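Local coordinates for protein malonate decarboxylase subunit alpha (Acinetobacter baumannii ATCC 17978, PDB 6MPR) that probably exchanges the acetyl group on the acyl carrier protein for malonyl, the step that prepares malonate for decarboxylation to acetate and carbon dioxide, at residues R112-S117 / L135-H141; S123-S127 / K382-A386; Q71-R77 / R99-L103. All coordinates share one frame; numbering follows the deposited sequence.

Interaction 1. Residues R112-S117 / L135-H141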
loop_
_atom_site.group_PDB
_atom_site.type_symbol
_atom_site.label_atom_id
_atom_site.label_comp_id
_atom_site.label_asym_id
_atom_site.label_seq_id
_atom_site.Cartn_x
_atom_site.Cartn_y
_atom_site.Cartn_z
ATOM N N ARG A 112 27.975 3.903 -4.658
ATOM C CA ARG A 112 28.399 2.502 -4.664
ATOM C C ARG A 112 27.209 1.548 -4.609
ATOM O O ARG A 112 27.160 0.566 -5.356
ATOM C CB ARG A 112 29.338 2.203 -3.496
ATOM C CG ARG A 112 30.240 0.991 -3.737
ATOM C CD ARG A 112 31.113 1.287 -4.939
ATOM N NE ARG A 112 32.254 0.397 -5.108
ATOM C CZ ARG A 112 33.353 0.732 -5.780
ATOM N NH1 ARG A 112 33.459 1.942 -6.323
ATOM N NH2 ARG A 112 34.352 -0.135 -5.903
ATOM N N LYS A 113 26.244 1.822 -3.732
ATOM C CA LYS A 113 25.096 0.949 -3.536
ATOM C C LYS A 113 23.864 1.512 -4.228
ATOM O O LYS A 113 23.685 2.728 -4.334
ATOM C CB LYS A 113 24.794 0.755 -2.046
ATOM C CG LYS A 113 25.888 0.107 -1.248
ATOM C CD LYS A 113 25.396 -0.099 0.178
ATOM C CE LYS A 113 26.500 -0.529 1.116
ATOM N NZ LYS A 113 25.941 -0.685 2.489
ATOM N N LEU A 114 23.001 0.618 -4.689
ATOM C CA LEU A 114 21.778 1.028 -5.368
ATOM C C LEU A 114 20.616 0.154 -4.931
ATOM O O LEU A 114 20.707 -1.075 -4.991
ATOM C CB LEU A 114 21.939 0.949 -6.890
ATOM C CG LEU A 114 20.664 1.251 -7.688
ATOM C CD1 LEU A 114 20.248 2.737 -7.515
ATOM C CD2 LEU A 114 20.867 0.894 -9.154
ATOM N N ASP A 115 19.536 0.792 -4.478
ATOM C CA ASP A 115 18.232 0.158 -4.313
ATOM C C ASP A 115 17.266 0.878 -5.236
ATOM O O ASP A 115 17.192 2.111 -5.203
ATOM C CB ASP A 115 17.736 0.227 -2.866
ATOM C CG ASP A 115 18.356 -0.847 -1.990
ATOM O OD1 ASP A 115 17.970 -2.033 -2.117
ATOM O OD2 ASP A 115 19.256 -0.519 -1.196
ATOM N N PHE A 116 16.547 0.124 -6.070
ATOM C CA PHE A 116 15.715 0.752 -7.097
ATOM C C PHE A 116 14.502 -0.114 -7.402
ATOM O O PHE A 116 14.367 -1.236 -6.903
ATOM C CB PHE A 116 16.506 1.042 -8.388
ATOM C CG PHE A 116 16.825 -0.186 -9.225
ATOM C CD1 PHE A 116 17.801 -1.085 -8.825
ATOM C CD2 PHE A 116 16.174 -0.405 -10.432
ATOM C CE1 PHE A 116 18.113 -2.203 -9.610
ATOM C CE2 PHE A 116 16.466 -1.510 -11.216
ATOM C CZ PHE A 116 17.426 -2.423 -10.799
ATOM N N SER A 117 13.599 0.444 -8.218
ATOM C CA SER A 117 12.421 -0.282 -8.687
ATOM C C SER A 117 12.374 -0.467 -10.197
ATOM O O SER A 117 12.124 -1.586 -10.669
ATOM C CB SER A 117 11.143 0.415 -8.211
ATOM O OG SER A 117 10.000 -0.281 -8.690
ATOM N N LEU A 135 29.056 -1.083 -8.922
ATOM C CA LEU A 135 27.672 -0.952 -8.493
ATOM C C LEU A 135 27.313 -2.197 -7.700
ATOM O O LEU A 135 27.518 -3.315 -8.180
ATOM C CB LEU A 135 26.735 -0.768 -9.702
ATOM C CG LEU A 135 25.256 -0.456 -9.418
ATOM C CD1 LEU A 135 24.606 0.343 -10.542
ATOM C CD2 LEU A 135 24.459 -1.740 -9.199
ATOM N N GLU A 136 26.808 -2.002 -6.484
ATOM C CA GLU A 136 26.394 -3.092 -5.600
ATOM C C GLU A 136 24.881 -2.998 -5.441
ATOM O O GLU A 136 24.386 -2.053 -4.821
ATOM C CB GLU A 136 27.092 -2.990 -4.245
ATOM C CG GLU A 136 28.625 -3.091 -4.319
ATOM C CD GLU A 136 29.336 -2.736 -3.008
ATOM O OE1 GLU A 136 28.668 -2.592 -1.957
ATOM O OE2 GLU A 136 30.579 -2.590 -3.037
ATOM N N ILE A 137 24.151 -3.966 -6.006
ATOM C CA ILE A 137 22.700 -3.977 -5.879
ATOM C C ILE A 137 22.312 -4.376 -4.463
ATOM O O ILE A 137 22.836 -5.351 -3.908
ATOM C CB ILE A 137 22.058 -4.930 -6.897
ATOM C CG1 ILE A 137 22.283 -4.430 -8.314
ATOM C CG2 ILE A 137 20.549 -4.994 -6.670
ATOM C CD1 ILE A 137 21.389 -3.269 -8.697
ATOM N N GLY A 138 21.410 -3.605 -3.862
ATOM C CA GLY A 138 20.695 -4.070 -2.688
ATOM C C GLY A 138 19.603 -5.030 -3.103
ATOM O O GLY A 138 19.743 -6.250 -2.960
ATOM N N ALA A 139 18.519 -4.493 -3.658
ATOM C CA ALA A 139 17.458 -5.323 -4.208
ATOM C C ALA A 139 16.686 -4.501 -5.219
ATOM O O ALA A 139 16.726 -3.263 -5.205
ATOM C CB ALA A 139 16.508 -5.845 -3.122
ATOM N N ILE A 140 15.981 -5.208 -6.091
ATOM C CA ILE A 140 15.015 -4.606 -7.003
ATOM C C ILE A 140 13.629 -4.734 -6.387
ATOM O O ILE A 140 13.248 -5.814 -5.927
ATOM C CB ILE A 140 15.055 -5.279 -8.383
ATOM C CG1 ILE A 140 16.505 -5.516 -8.821
ATOM C CG2 ILE A 140 14.301 -4.423 -9.385
ATOM C CD1 ILE A 140 16.614 -6.351 -10.072
ATOM N N HIS A 141 12.877 -3.637 -6.382
ATOM C CA HIS A 141 11.616 -3.511 -5.665
ATOM C C HIS A 141 10.483 -3.192 -6.631
ATOM O O HIS A 141 10.716 -2.756 -7.752
ATOM C CB HIS A 141 11.665 -2.354 -4.630
ATOM C CG HIS A 141 12.789 -2.434 -3.643
ATOM N ND1 HIS A 141 14.120 -2.322 -3.993
ATOM C CD2 HIS A 141 12.771 -2.579 -2.295
ATOM C CE1 HIS A 141 14.869 -2.413 -2.909
ATOM N NE2 HIS A 141 14.072 -2.552 -1.864
#
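Phe116 and Ile140 lie side by side on one face of the sheet, their side chains pointing the same way, and form a closely packed part of the contact. The methyl CG2 of Ile140 sits over one ring face, displaced toward the rim, in a CH-pi contact 4.3 Å from the ring centroid. From the strand position before the irregularity, Ile137 brings its CD1 to the ring edge, 3.6 Å from Phe116 CE1. Phe116 holds CG between its backbone N and carbonyl carbon (chi1 74°), which leans the ring across toward the neighbouring strand. Leu114 CD2 continues this apolar row by meeting Leu135 CD1 at 4.0 Å.

Strands 111-116 and 136-140 run parallel at the border of the large parallel sheet, joined through helix 125-131 as a beta-alpha-beta crossover; Ile130 of that helix packs on Ile137. A beta bulge interrupts the pairing: Leu114 bridges Ile137, but Phe116 bridges Ile140. Opposite the extra residue, Asp115 fills in for a backbone acceptor, OD1 taking a 3.0 Å bond from Ala139 N from above its carboxylate plane. Gly138, lacking a side chain, lets that oxygen come close. Asp115 OD2 is bound by His91.

Beyond the bulge, Phe116 O takes two N-H groups of one residue, His141 N at 2.9 Å and His141 ND1 at 3.1 Å. The second, together with the bond between NE2 and Arg149, helps set the rotation of the imidazole, whose ring meets that of His403 of the second subunit. Ser117 OG donates to His141 O at 2.7 Å.

At the opposite end the backbone pairing stays regular, but the side chains are looser. Exposed Glu136 shares a sheet face with exposed Lys113, and its OE2 stays 4.0 Å from Arg112 NE, beyond salt-bridge range, with carboxylate and guanidinium planes 83° apart.

Interaction 2. Residues S123-S127 / K382-A386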
loop_
_atom_site.group_PDB
_atom_site.type_symbol
_atom_site.label_atom_id
_atom_site.label_comp_id
_atom_site.label_asym_id
_atom_site.label_seq_id
_atom_site.Cartn_x
_atom_site.Cartn_y
_atom_site.Cartn_z
ATOM N N SER A 123 18.913 -1.970 -21.574
ATOM C CA SER A 123 20.214 -1.438 -21.191
ATOM C C SER A 123 21.084 -2.504 -20.528
ATOM O O SER A 123 20.622 -3.251 -19.657
ATOM C CB SER A 123 20.038 -0.248 -20.255
ATOM O OG SER A 123 21.295 0.165 -19.730
ATOM N N LEU A 124 22.349 -2.568 -20.941
ATOM C CA LEU A 124 23.331 -3.458 -20.336
ATOM C C LEU A 124 24.158 -2.773 -19.263
ATOM O O LEU A 124 25.023 -3.417 -18.664
ATOM C CB LEU A 124 24.279 -4.015 -21.398
ATOM C CG LEU A 124 23.647 -4.877 -22.485
ATOM C CD1 LEU A 124 23.241 -4.025 -23.686
ATOM C CD2 LEU A 124 24.595 -5.992 -22.892
ATOM N N ARG A 125 23.903 -1.489 -19.006
ATOM C CA ARG A 125 24.822 -0.691 -18.198
ATOM C C ARG A 125 24.872 -1.152 -16.742
ATOM O O ARG A 125 25.956 -1.232 -16.161
ATOM C CB ARG A 125 24.437 0.786 -18.278
ATOM C CG ARG A 125 25.291 1.599 -19.220
ATOM C CD ARG A 125 25.188 3.080 -18.891
ATOM N NE ARG A 125 26.420 3.601 -18.302
ATOM C CZ ARG A 125 26.560 4.841 -17.840
ATOM N NH1 ARG A 125 25.549 5.702 -17.910
ATOM N NH2 ARG A 125 27.713 5.223 -17.311
ATOM N N ILE A 126 23.717 -1.428 -16.119
ATOM C CA ILE A 126 23.727 -1.844 -14.712
ATOM C C ILE A 126 24.466 -3.172 -14.559
ATOM O O ILE A 126 25.315 -3.332 -13.675
ATOM C CB ILE A 126 22.289 -1.919 -14.153
ATOM C CG1 ILE A 126 21.727 -0.514 -13.904
ATOM C CG2 ILE A 126 22.242 -2.755 -12.867
ATOM C CD1 ILE A 126 20.229 -0.495 -13.590
ATOM N N SER A 127 24.158 -4.141 -15.428
ATOM C CA SER A 127 24.879 -5.413 -15.416
ATOM C C SER A 127 26.376 -5.203 -15.591
ATOM O O SER A 127 27.183 -5.881 -14.945
ATOM C CB SER A 127 24.356 -6.345 -16.511
ATOM O OG SER A 127 23.142 -6.954 -16.108
ATOM N N LYS A 382 19.281 -11.828 -20.669
ATOM C CA LYS A 382 20.709 -11.998 -20.427
ATOM C C LYS A 382 21.460 -10.678 -20.599
ATOM O O LYS A 382 21.305 -9.981 -21.606
ATOM C CB LYS A 382 21.263 -13.064 -21.377
ATOM C CG LYS A 382 22.701 -13.483 -21.083
ATOM C CD LYS A 382 23.194 -14.516 -22.099
ATOM C CE LYS A 382 24.447 -15.233 -21.611
ATOM N NZ LYS A 382 25.527 -14.285 -21.235
ATOM N N GLY A 383 22.249 -10.319 -19.586
ATOM C CA GLY A 383 23.024 -9.097 -19.598
ATOM C C GLY A 383 22.264 -7.817 -19.318
ATOM O O GLY A 383 22.881 -6.742 -19.338
ATOM N N ARG A 384 20.950 -7.880 -19.074
ATOM C CA ARG A 384 20.115 -6.685 -18.926
ATOM C C ARG A 384 19.247 -6.770 -17.666
ATOM O O ARG A 384 18.113 -7.244 -17.707
ATOM C CB ARG A 384 19.260 -6.501 -20.176
ATOM C CG ARG A 384 20.104 -6.308 -21.448
ATOM C CD ARG A 384 19.313 -6.695 -22.699
ATOM N NE ARG A 384 19.972 -6.263 -23.935
ATOM C CZ ARG A 384 21.011 -6.878 -24.496
ATOM N NH1 ARG A 384 21.542 -7.953 -23.924
ATOM N NH2 ARG A 384 21.539 -6.404 -25.625
ATOM N N LEU A 385 19.749 -6.255 -16.551
ATOM C CA LEU A 385 19.042 -6.366 -15.271
ATOM C C LEU A 385 17.915 -5.331 -15.203
ATOM O O LEU A 385 18.016 -4.271 -14.583
ATOM C CB LEU A 385 20.035 -6.223 -14.125
ATOM C CG LEU A 385 19.555 -6.560 -12.719
ATOM C CD1 LEU A 385 18.956 -7.945 -12.690
ATOM C CD2 LEU A 385 20.731 -6.470 -11.765
ATOM N N ALA A 386 16.810 -5.651 -15.867
ATOM C CA ALA A 386 15.652 -4.769 -15.847
ATOM C C ALA A 386 15.126 -4.619 -14.418
ATOM O O ALA A 386 15.397 -5.435 -13.531
ATOM C CB ALA A 386 14.548 -5.309 -16.768
HETATM O O HOH W 1 21.665 -4.000 -17.220
#
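The guanidinium of Arg384 has Leu124 over one face and the carbonyl of Lys382 at its edge. Leu124 CD1 rides 3.5 Å from Arg384 NH2, above the plane and offset toward the rim, while CD2 of the same leucine leans toward NH1. At the edge, NH1 donates to Lys382 O over 3.1 Å, the oxygen lying in the guanidinium plane; NE adds a weak bond to Gln122 O. These bonds probably help hold the rotation of the group, and so the face it offers to the leucine. The arginine chain is extended from CG to NE and runs alongside Leu124, pointing the same way.

Ser123-Ser127 forms the start of helix 125-131, with Ser123 OG accepting from Arg125 N in a capping bond. This helix links strands 111-116 and 136-140 of the parallel sheet, so the irregular loop Lys382-Ala386, distant in sequence, docks on the N-terminal end of a crossover helix. Gly383, at positive phi, turns its carbonyl toward the first helical turn, where Ser127 OG reaches it at 3.2 Å in a bond that is weak and not settled. Leu124 CA also directs its hydrogen at Gly383 O.

One water ties the two backbones together. It donates to Ser123 O at 2.8 Å and accepts from Ser127 N at 3.1 Å and from Leu385 N at 3.0 Å. On the inner side Leu385 CD2 approaches Ile126 CG2 at 4.2 Å, the two side chains crossing at about a right angle.

Direct polar bonding between the segments is thus slight. The fit depends largely on a water shared by three backbone groups and on an aliphatic side chain laid over a guanidinium, whose charge is probably tempered by the carbonyl oxygens it is bonded to.

Interaction 3. Residues Q71-R77 / R99-L103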
loop_
_atom_site.group_PDB
_atom_site.type_symbol
_atom_site.label_atom_id
_atom_site.label_comp_id
_atom_site.label_asym_id
_atom_site.label_seq_id
_atom_site.Cartn_x
_atom_site.Cartn_y
_atom_site.Cartn_z
ATOM N N GLN A 71 11.995 13.873 -13.646
ATOM C CA GLN A 71 13.390 13.709 -13.240
ATOM C C GLN A 71 13.915 15.021 -12.682
ATOM O O GLN A 71 13.824 16.068 -13.341
ATOM C CB GLN A 71 14.316 13.278 -14.396
ATOM C CG GLN A 71 13.829 12.081 -15.222
ATOM C CD GLN A 71 13.705 10.833 -14.375
ATOM O OE1 GLN A 71 14.598 10.524 -13.566
ATOM N NE2 GLN A 71 12.595 10.116 -14.534
ATOM N N ALA A 72 14.492 14.959 -11.485
ATOM C CA ALA A 72 15.213 16.104 -10.938
ATOM C C ALA A 72 16.588 16.156 -11.610
ATOM O O ALA A 72 17.637 15.905 -11.007
ATOM C CB ALA A 72 15.322 15.983 -9.427
ATOM N N ASP A 73 16.575 16.462 -12.902
ATOM C CA ASP A 73 17.794 16.242 -13.685
ATOM C C ASP A 73 18.858 17.304 -13.441
ATOM O O ASP A 73 20.049 17.030 -13.633
ATOM C CB ASP A 73 17.468 16.148 -15.178
ATOM C CG ASP A 73 16.986 17.456 -15.768
ATOM O OD1 ASP A 73 15.883 17.936 -15.394
ATOM O OD2 ASP A 73 17.722 18.019 -16.609
ATOM N N PHE A 74 18.466 18.505 -13.014
ATOM C CA PHE A 74 19.471 19.472 -12.581
ATOM C C PHE A 74 20.218 18.959 -11.357
ATOM O O PHE A 74 21.455 19.032 -11.296
ATOM C CB PHE A 74 18.799 20.816 -12.302
ATOM C CG PHE A 74 19.717 21.867 -11.764
ATOM C CD1 PHE A 74 20.781 22.337 -12.521
ATOM C CD2 PHE A 74 19.496 22.405 -10.516
ATOM C CE1 PHE A 74 21.618 23.335 -12.024
ATOM C CE2 PHE A 74 20.331 23.385 -10.010
ATOM C CZ PHE A 74 21.389 23.852 -10.770
ATOM N N LEU A 75 19.494 18.396 -10.389
ATOM C CA LEU A 75 20.166 17.873 -9.197
ATOM C C LEU A 75 21.006 16.644 -9.523
ATOM O O LEU A 75 22.121 16.505 -9.011
ATOM C CB LEU A 75 19.146 17.551 -8.095
ATOM C CG LEU A 75 18.358 18.736 -7.533
ATOM C CD1 LEU A 75 17.374 18.289 -6.423
ATOM C CD2 LEU A 75 19.293 19.833 -7.044
ATOM N N SER A 76 20.503 15.750 -10.383
ATOM C CA SER A 76 21.282 14.560 -10.717
ATOM C C SER A 76 22.512 14.914 -11.547
ATOM O O SER A 76 23.595 14.378 -11.294
ATOM C CB SER A 76 20.409 13.516 -11.426
ATOM O OG SER A 76 19.820 14.027 -12.610
ATOM N N ARG A 77 22.382 15.827 -12.525
ATOM C CA ARG A 77 23.557 16.256 -13.284
ATOM C C ARG A 77 24.567 16.940 -12.372
ATOM O O ARG A 77 25.785 16.761 -12.530
ATOM C CB ARG A 77 23.157 17.194 -14.432
ATOM C CG ARG A 77 22.464 16.503 -15.609
ATOM C CD ARG A 77 22.147 17.484 -16.751
ATOM N NE ARG A 77 20.887 18.207 -16.545
ATOM C CZ ARG A 77 20.816 19.504 -16.239
ATOM N NH1 ARG A 77 21.924 20.222 -16.104
ATOM N NH2 ARG A 77 19.636 20.094 -16.074
ATOM N N ARG A 99 18.144 8.249 -16.363
ATOM C CA ARG A 99 19.087 9.255 -16.843
ATOM C C ARG A 99 20.498 8.678 -16.899
ATOM O O ARG A 99 20.886 7.869 -16.058
ATOM C CB ARG A 99 19.070 10.494 -15.935
ATOM C CG ARG A 99 17.705 11.178 -15.736
ATOM C CD ARG A 99 17.404 12.238 -16.804
ATOM N NE ARG A 99 18.520 13.158 -16.987
ATOM C CZ ARG A 99 18.653 14.001 -18.012
ATOM N NH1 ARG A 99 17.715 14.072 -18.950
ATOM N NH2 ARG A 99 19.729 14.780 -18.095
ATOM N N SER A 100 21.269 9.095 -17.907
ATOM C CA SER A 100 22.650 8.634 -18.022
ATOM C C SER A 100 23.483 9.019 -16.800
ATOM O O SER A 100 24.316 8.232 -16.337
ATOM C CB SER A 100 23.285 9.200 -19.290
ATOM O OG SER A 100 23.337 10.614 -19.241
ATOM N N GLU A 101 23.296 10.233 -16.273
ATOM C CA GLU A 101 24.105 10.631 -15.124
ATOM C C GLU A 101 23.784 9.810 -13.875
ATOM O O GLU A 101 24.607 9.768 -12.957
ATOM C CB GLU A 101 23.956 12.135 -14.848
ATOM C CG GLU A 101 22.602 12.590 -14.269
ATOM C CD GLU A 101 21.576 12.941 -15.340
ATOM O OE1 GLU A 101 20.493 13.474 -14.982
ATOM O OE2 GLU A 101 21.852 12.690 -16.537
ATOM N N HIS A 102 22.621 9.146 -13.816
ATOM C CA HIS A 102 22.355 8.259 -12.684
ATOM C C HIS A 102 23.418 7.180 -12.595
ATOM O O HIS A 102 23.988 6.929 -11.529
ATOM C CB HIS A 102 20.983 7.608 -12.808
ATOM C CG HIS A 102 19.851 8.570 -12.731
ATOM N ND1 HIS A 102 18.570 8.233 -13.106
ATOM C CD2 HIS A 102 19.798 9.856 -12.319
ATOM C CE1 HIS A 102 17.776 9.276 -12.942
ATOM N NE2 HIS A 102 18.495 10.271 -12.458
ATOM N N LEU A 103 23.702 6.531 -13.720
ATOM C CA LEU A 103 24.702 5.483 -13.712
ATOM C C LEU A 103 26.113 6.056 -13.717
ATOM O O LEU A 103 27.033 5.408 -13.205
ATOM C CB LEU A 103 24.442 4.536 -14.885
ATOM C CG LEU A 103 23.088 3.831 -14.713
ATOM C CD1 LEU A 103 22.772 2.887 -15.859
ATOM C CD2 LEU A 103 23.022 3.088 -13.381
HETATM O O HOH W 2 15.221 8.123 -14.790
HETATM O O HOH W 3 19.254 17.294 -19.094
HETATM O O HOH W 4 17.298 12.747 -12.143
HETATM O O HOH W 5 23.098 11.662 -11.112
#
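Ser76 and Glu101 make the one direct hydrogen bond between the segments: OG donates to the anti lone pair of OE1 over 2.5 Å. The same oxygen accepts from Arg99 NE at 2.8 Å, a nearly straight bond (170°) on its syn side, somewhat out of the carboxylate plane, so OE1 is gripped from both segments.

Charge pairing is otherwise local. Arg77 approaches Asp73 side-on, NE and NH2 converging on OD2 from one face of the carboxylate, and its NH1 continues to Asp226; Asp73 OD1 accepts from the backbone N of Tyr230. Arg99 NH2 stays 3.9 Å from Arg77 NE, two like charges, each with a carboxylate partner: Asp73 for Arg77 and Glu101 for Arg99.

The contact joins the N-terminal ends of helices 73-79 and 100-107, each of which leads on to a strand of the large parallel alpha/beta sheet.

Van der Waals contact comes from Asp73 CB, which lies over one face of the Arg99 guanidinium, 3.6 Å from NE. Ser76 CB meets the His102 ring at its edge, 3.8 Å from CD2.

Waters add further links. One joins Ser76 OG to His102 NE2; another accepts from Arg99 NH2 at 2.7 Å and donates to Asp73 OD2.

Overall arrangement
Along the chain interaction 3 closes before the other two open, whereas interactions 1 and 2 interleave. Helix 100-107 of interaction 3 leads into strand 111-116 of interaction 1, and helix 125-131 of interaction 2 leads into strand 136-140. The centres of interactions 1 and 2 are about 13 Å apart; interaction 3 lies about 17 Å from the first and 19 Å from the second. All three touch: Ile140 packs on Leu385, Leu135 on Leu103, and Arg125 NH1 probably bonds Ser100 O. Together they tie helices to the last two strands at one border of the parallel sheet, and interaction 2 brings in a loop from much later in the chain.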